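Local coordinates for ficolin-3 (Homo sapiens, PDB 2J5Z), which is a soluble lectin of innate immunity that binds galactose through its trimeric fibrinogen-like recognition domain and probably recognises sugars on microbial surfaces, at residues Trp52-Arg57 with Arg215-Leu220; Thr24-Tyr29 with Cys43-Glu48. All blocks are in the same frame, centred on the assembly; numbering follows the deposited sequence.

Interaction 1. Residues Trp52-Arg57 with Arg215-Leu220; sequences WLVFQR and RVRMML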
loop_
_atom_site.group_PDB
_atom_site.type_symbol
_atom_site.label_atom_id
_atom_site.label_comp_id
_atom_site.label_asym_id
_atom_site.label_seq_id
_atom_site.Cartn_x
_atom_site.Cartn_y
_atom_site.Cartn_z
ATOM N N TRP A 52 -3.566 16.891 -5.512
ATOM C CA TRP A 52 -2.616 16.594 -6.595
ATOM C C TRP A 52 -2.740 15.172 -7.125
ATOM O O TRP A 52 -2.722 14.220 -6.360
ATOM C CB TRP A 52 -1.181 16.781 -6.122
ATOM C CG TRP A 52 -0.828 18.182 -5.730
ATOM C CD1 TRP A 52 -0.890 18.726 -4.479
ATOM C CD2 TRP A 52 -0.315 19.197 -6.586
ATOM N NE1 TRP A 52 -0.466 20.020 -4.506
ATOM C CE2 TRP A 52 -0.101 20.342 -5.788
ATOM C CE3 TRP A 52 -0.018 19.257 -7.947
ATOM C CZ2 TRP A 52 0.392 21.533 -6.311
ATOM C CZ3 TRP A 52 0.465 20.455 -8.472
ATOM C CH2 TRP A 52 0.669 21.571 -7.651
ATOM N N LEU A 53 -2.825 15.035 -8.446
ATOM C CA LEU A 53 -2.835 13.722 -9.074
ATOM C C LEU A 53 -1.389 13.361 -9.400
ATOM O O LEU A 53 -0.762 13.989 -10.249
ATOM C CB LEU A 53 -3.678 13.757 -10.356
ATOM C CG LEU A 53 -4.190 12.436 -10.934
ATOM C CD1 LEU A 53 -5.230 12.740 -12.024
ATOM C CD2 LEU A 53 -3.028 11.581 -11.463
ATOM N N VAL A 54 -0.858 12.350 -8.721
ATOM C CA VAL A 54 0.524 11.938 -8.918
ATOM C C VAL A 54 0.581 10.932 -10.046
ATOM O O VAL A 54 0.013 9.838 -9.930
ATOM C CB VAL A 54 1.106 11.304 -7.643
ATOM C CG1 VAL A 54 2.585 10.886 -7.855
ATOM C CG2 VAL A 54 0.951 12.279 -6.456
ATOM N N PHE A 55 1.265 11.286 -11.133
ATOM C CA PHE A 55 1.257 10.402 -12.302
ATOM C C PHE A 55 2.579 9.676 -12.551
ATOM O O PHE A 55 2.652 8.809 -13.418
ATOM C CB PHE A 55 0.780 11.135 -13.577
ATOM C CG PHE A 55 1.711 12.237 -14.077
ATOM C CD1 PHE A 55 2.728 11.958 -14.989
ATOM C CD2 PHE A 55 1.511 13.557 -13.687
ATOM C CE1 PHE A 55 3.578 12.974 -15.461
ATOM C CE2 PHE A 55 2.341 14.585 -14.165
ATOM C CZ PHE A 55 3.370 14.289 -15.061
ATOM N N GLN A 56 3.627 10.064 -11.823
ATOM C CA GLN A 56 4.930 9.386 -11.923
ATOM C C GLN A 56 5.594 9.398 -10.552
ATOM O O GLN A 56 5.483 10.368 -9.818
ATOM C CB GLN A 56 5.835 10.081 -12.949
ATOM C CG GLN A 56 7.131 9.302 -13.289
ATOM C CD GLN A 56 8.383 9.805 -12.556
ATOM O OE1 GLN A 56 8.308 10.393 -11.480
ATOM N NE2 GLN A 56 9.538 9.557 -13.151
ATOM N N ARG A 57 6.270 8.307 -10.200
ATOM C CA ARG A 57 6.925 8.252 -8.913
ATOM C C ARG A 57 8.123 7.322 -9.036
ATOM O O ARG A 57 7.994 6.222 -9.574
ATOM C CB ARG A 57 5.931 7.754 -7.856
ATOM C CG ARG A 57 6.407 7.790 -6.432
ATOM C CD ARG A 57 5.201 7.709 -5.476
ATOM N NE ARG A 57 4.599 6.378 -5.447
ATOM C CZ ARG A 57 3.566 6.047 -4.680
ATOM N NH1 ARG A 57 3.003 6.953 -3.894
ATOM N NH2 ARG A 57 3.086 4.812 -4.701
ATOM N N ARG A 215 14.554 10.057 -5.022
ATOM C CA ARG A 215 13.093 10.016 -5.123
ATOM C C ARG A 215 12.589 11.148 -6.004
ATOM O O ARG A 215 13.041 12.284 -5.881
ATOM C CB ARG A 215 12.450 10.148 -3.745
ATOM C CG ARG A 215 12.887 9.086 -2.728
ATOM C CD ARG A 215 12.307 9.379 -1.349
ATOM N NE ARG A 215 10.849 9.405 -1.382
ATOM C CZ ARG A 215 10.072 8.377 -1.052
ATOM N NH1 ARG A 215 10.608 7.229 -0.653
ATOM N NH2 ARG A 215 8.754 8.499 -1.115
ATOM N N VAL A 216 11.637 10.842 -6.878
ATOM C CA VAL A 216 11.047 11.864 -7.737
ATOM C C VAL A 216 9.539 11.657 -7.765
ATOM O O VAL A 216 9.081 10.523 -7.698
ATOM C CB VAL A 216 11.577 11.717 -9.189
ATOM C CG1 VAL A 216 10.882 12.704 -10.118
ATOM C CG2 VAL A 216 13.101 11.896 -9.232
ATOM N N ARG A 217 8.765 12.733 -7.867
ATOM C CA ARG A 217 7.335 12.597 -8.187
ATOM C C ARG A 217 6.967 13.660 -9.196
ATOM O O ARG A 217 7.535 14.745 -9.163
ATOM C CB ARG A 217 6.440 12.764 -6.960
ATOM C CG ARG A 217 6.682 11.766 -5.826
ATOM C CD ARG A 217 5.514 11.772 -4.854
ATOM N NE ARG A 217 5.300 13.052 -4.183
ATOM C CZ ARG A 217 4.248 13.294 -3.410
ATOM N NH1 ARG A 217 3.342 12.344 -3.230
ATOM N NH2 ARG A 217 4.095 14.464 -2.808
ATOM N N MET A 218 6.026 13.347 -10.089
ATOM C CA MET A 218 5.439 14.366 -10.971
ATOM C C MET A 218 3.937 14.376 -10.749
ATOM O O MET A 218 3.296 13.318 -10.736
ATOM C CB MET A 218 5.749 14.071 -12.445
ATOM C CG MET A 218 7.237 13.818 -12.747
ATOM S SD MET A 218 7.561 13.392 -14.485
ATOM C CE MET A 218 7.351 14.977 -15.299
ATOM N N MET A 219 3.355 15.562 -10.592
ATOM C CA MET A 219 1.974 15.620 -10.142
ATOM C C MET A 219 1.225 16.808 -10.742
ATOM O O MET A 219 1.835 17.823 -11.073
ATOM C CB MET A 219 1.931 15.661 -8.606
ATOM C CG MET A 219 2.874 16.679 -7.980
ATOM S SD MET A 219 3.549 16.204 -6.340
ATOM C CE MET A 219 2.063 16.230 -5.396
ATOM N N LEU A 220 -0.091 16.659 -10.878
ATOM C CA LEU A 220 -0.958 17.663 -11.495
ATOM C C LEU A 220 -2.090 18.112 -10.595
ATOM O O LEU A 220 -2.682 17.311 -9.850
ATOM C CB LEU A 220 -1.615 17.070 -12.754
ATOM C CG LEU A 220 -0.704 16.520 -13.834
ATOM C CD1 LEU A 220 -1.551 15.878 -14.928
ATOM C CD2 LEU A 220 0.197 17.618 -14.395
HETATM O O HOH W 1 3.859 9.563 -3.089
#
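A classic beta bulge interrupts the antiparallel pairing of strands 52-57 and 215-220 in the central sheet of the fibrinogen-like domain: Phe55 and Gln56 both face Met218. The evidence is in the bonds. Phe55 N reaches Met218 O at 2.9 Å, nearly along the C=O axis, while Gln56 N makes only a weak bond to that same oxygen. Beyond the bulge Met218 N returns a bond of 3.0 Å to Gln56 O, and before it Leu53 and Leu220 form a regular hydrogen-bonded pair, with Leu53 N 2.7 Å from Leu220 O.

At the bulge the Phe55 ring lies across the partner strand. With CG between the backbone N and the carbonyl carbon (chi1 66°), it offers one face to Met218 CB, a CH-pi contact 3.9 Å from the centroid, while Phe55 CE2 meets Leu220 CG at 3.6 Å. Leu90 of helix 87-94 packs against both Phe55 and Leu220. Elsewhere, Met219, bent at chi2 and chi3, brings CE to 3.4 Å from Trp52 CB; its sulfur approaches the five-membered ring of Trp52 obliquely, a Met-aromatic contact.

Arg57 and Arg217 run side by side, their guanidinium planes 9° apart and bridged by a water that accepts from both NH1 atoms. Arg217 forms salt bridges to Asp44 and Glu104; Arg57 donates to Ser81 O and pairs with Glu80 of a second subunit. These acids probably balance the two positive charges, while the water takes an N-H from each arginine of the pair.

Interaction 2. Residues Thr24-Tyr29 with Cys43-Glu48; sequences TLSGWY and CDMDTE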
loop_
_atom_site.group_PDB
_atom_site.type_symbol
_atom_site.label_atom_id
_atom_site.label_comp_id
_atom_site.label_asym_id
_atom_site.label_seq_id
_atom_site.Cartn_x
_atom_site.Cartn_y
_atom_site.Cartn_z
ATOM N N THR A 24 -9.682 13.154 2.555
ATOM C CA THR A 24 -8.522 13.897 3.045
ATOM C C THR A 24 -7.230 13.104 3.225
ATOM O O THR A 24 -6.189 13.691 3.560
ATOM C CB THR A 24 -8.851 14.557 4.385
ATOM O OG1 THR A 24 -9.397 13.563 5.252
ATOM C CG2 THR A 24 -9.872 15.662 4.198
ATOM N N LEU A 25 -7.273 11.792 3.016
ATOM C CA LEU A 25 -6.059 10.978 3.126
ATOM C C LEU A 25 -5.464 10.676 1.752
ATOM O O LEU A 25 -6.156 10.161 0.875
ATOM C CB LEU A 25 -6.367 9.662 3.846
ATOM C CG LEU A 25 -6.206 9.609 5.376
ATOM C CD1 LEU A 25 -6.332 10.956 6.062
ATOM C CD2 LEU A 25 -7.087 8.541 6.047
ATOM N N SER A 26 -4.184 10.970 1.563
ATOM C CA SER A 26 -3.539 10.616 0.291
ATOM C C SER A 26 -3.612 9.120 0.019
ATOM O O SER A 26 -3.537 8.303 0.940
ATOM C CB SER A 26 -2.077 11.068 0.290
ATOM O OG SER A 26 -1.997 12.449 0.579
ATOM N N GLY A 27 -3.782 8.731 -1.244
ATOM C CA GLY A 27 -3.806 7.310 -1.543
ATOM C C GLY A 27 -4.467 7.070 -2.884
ATOM O O GLY A 27 -4.684 8.012 -3.646
ATOM N N TRP A 28 -4.830 5.821 -3.139
ATOM C CA TRP A 28 -5.398 5.433 -4.445
ATOM C C TRP A 28 -6.920 5.621 -4.483
ATOM O O TRP A 28 -7.652 5.145 -3.601
ATOM C CB TRP A 28 -4.978 4.002 -4.805
ATOM C CG TRP A 28 -3.508 3.951 -5.089
ATOM C CD1 TRP A 28 -2.500 3.734 -4.190
ATOM C CD2 TRP A 28 -2.877 4.200 -6.351
ATOM N NE1 TRP A 28 -1.281 3.816 -4.821
ATOM C CE2 TRP A 28 -1.481 4.095 -6.147
ATOM C CE3 TRP A 28 -3.357 4.461 -7.641
ATOM C CZ2 TRP A 28 -0.560 4.279 -7.180
ATOM C CZ3 TRP A 28 -2.442 4.635 -8.670
ATOM C CH2 TRP A 28 -1.057 4.535 -8.434
ATOM N N TYR A 29 -7.383 6.335 -5.502
ATOM C CA TYR A 29 -8.795 6.639 -5.677
ATOM C C TYR A 29 -9.159 6.401 -7.131
ATOM O O TYR A 29 -8.307 6.472 -7.990
ATOM C CB TYR A 29 -9.070 8.103 -5.382
ATOM C CG TYR A 29 -8.938 8.479 -3.923
ATOM C CD1 TYR A 29 -10.040 8.471 -3.089
ATOM C CD2 TYR A 29 -7.705 8.834 -3.391
ATOM C CE1 TYR A 29 -9.930 8.820 -1.746
ATOM C CE2 TYR A 29 -7.578 9.180 -2.059
ATOM C CZ TYR A 29 -8.699 9.168 -1.246
ATOM O OH TYR A 29 -8.583 9.500 0.082
ATOM N N CYS A 43 -3.861 10.181 -5.335
ATOM C CA CYS A 43 -4.117 11.582 -4.992
ATOM C C CYS A 43 -3.293 11.949 -3.773
ATOM O O CYS A 43 -3.358 11.255 -2.753
ATOM C CB CYS A 43 -5.580 11.794 -4.650
ATOM S SG CYS A 43 -6.726 11.572 -6.030
ATOM N N ASP A 44 -2.517 13.020 -3.886
ATOM C CA ASP A 44 -1.817 13.554 -2.713
ATOM C C ASP A 44 -2.722 14.626 -2.141
ATOM O O ASP A 44 -2.930 15.669 -2.759
ATOM C CB ASP A 44 -0.451 14.121 -3.101
ATOM C CG ASP A 44 0.291 14.730 -1.919
ATOM O OD1 ASP A 44 -0.366 15.191 -0.966
ATOM O OD2 ASP A 44 1.543 14.748 -1.956
ATOM N N MET A 45 -3.275 14.359 -0.965
ATOM C CA MET A 45 -4.265 15.247 -0.376
ATOM C C MET A 45 -3.661 16.168 0.677
ATOM O O MET A 45 -4.389 16.866 1.379
ATOM C CB MET A 45 -5.390 14.432 0.259
ATOM C CG MET A 45 -6.152 13.527 -0.726
ATOM S SD MET A 45 -6.687 14.467 -2.171
ATOM C CE MET A 45 -8.089 13.466 -2.697
ATOM N N ASP A 46 -2.333 16.191 0.775
ATOM C CA ASP A 46 -1.677 16.902 1.879
ATOM C C ASP A 46 -0.636 17.952 1.465
ATOM O O ASP A 46 -0.592 19.043 2.040
ATOM C CB ASP A 46 -1.073 15.903 2.874
ATOM C CG ASP A 46 -1.013 16.454 4.292
ATOM O OD1 ASP A 46 -1.126 17.689 4.451
ATOM O OD2 ASP A 46 -0.868 15.655 5.240
ATOM N N THR A 47 0.206 17.636 0.485
ATOM C CA THR A 47 1.232 18.576 0.062
ATOM C C THR A 47 0.667 19.801 -0.640
ATOM O O THR A 47 -0.127 19.685 -1.574
ATOM C CB THR A 47 2.337 17.909 -0.786
ATOM O OG1 THR A 47 1.952 17.895 -2.160
ATOM C CG2 THR A 47 2.603 16.501 -0.302
ATOM N N GLU A 48 1.060 20.978 -0.156
ATOM C CA GLU A 48 0.736 22.237 -0.817
ATOM C C GLU A 48 -0.769 22.461 -0.924
ATOM O O GLU A 48 -1.257 23.012 -1.909
ATOM C CB GLU A 48 1.361 22.260 -2.215
ATOM C CG GLU A 48 1.766 23.631 -2.707
ATOM C CD GLU A 48 3.214 23.940 -2.406
ATOM O OE1 GLU A 48 3.605 23.902 -1.215
ATOM O OE2 GLU A 48 3.964 24.221 -3.369
HETATM O O HOH W 2 -3.744 15.051 3.976
HETATM O O HOH W 3 -5.854 16.273 3.779
HETATM O O HOH W 4 0.482 12.804 1.290
#
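Ser26 OG accepts the backbone N-H of Met45 at 2.8 Å, with an N-H...O angle of 158°; chi1 of -55° sets the hydroxyl beside the serine's own backbone N, on the side where Met45 lies. The neighbouring Gly27 exchanges two backbone bonds with Cys43, the shorter being Cys43 N to Gly27 O at 2.9 Å; at its backbone angles a CB would jam against the preceding carbonyl.

The carboxylate of Asp44 folds over the following turn. OD1 takes Asp46 N at 2.8 Å, almost end-on, and Thr47 N from the syn side, out of the carboxylate plane. Two N-H groups thus fix this end, while OD2, less surely placed, faces Arg217.

Met45 CB lies against Thr24 O, and with CG anti to the carbonyl carbon, Met45 CG comes 3.7 Å from Leu25 O; the bend at chi2 only steers the sulfur and CE. Tyr29 OH donates to Leu25 O at 2.6 Å, in the carbonyl plane; this steadies the ring where Tyr29 CD2 meets Cys43 CB at 3.9 Å. Cys43 SG, disulfide-bonded to Cys15, lies obliquely to that ring. Together these features describe an Asx turn ending one strand of a beta hairpin, beside a chain corner where Leu25 and Ser26 pair in parallel with a strand of a neighbouring subunit.

In the fold
From the N terminus, interaction 2 closes first: the chain turns its corner at Gly27, runs through the hairpin of strands 28-32 and 38-44, and meets itself again at Cys43-Glu48. Interaction 1 opens only afterwards, on strand 52-58, and closes with strand 215-220, 157 residues lying between its segments, so the two are in series, neither nested nor crossed. Their centres lie about 11 Å apart, and strands 38-44 and 52-58 are neighbours in one sheet. Trp52 O and Asp44 N, 2.8 Å apart in a probable hydrogen bond, join them directly. Interaction 2 folds the subunit-pairing corner onto the sheet's hairpin; interaction 1 brings the C-terminal strand beside 52-57.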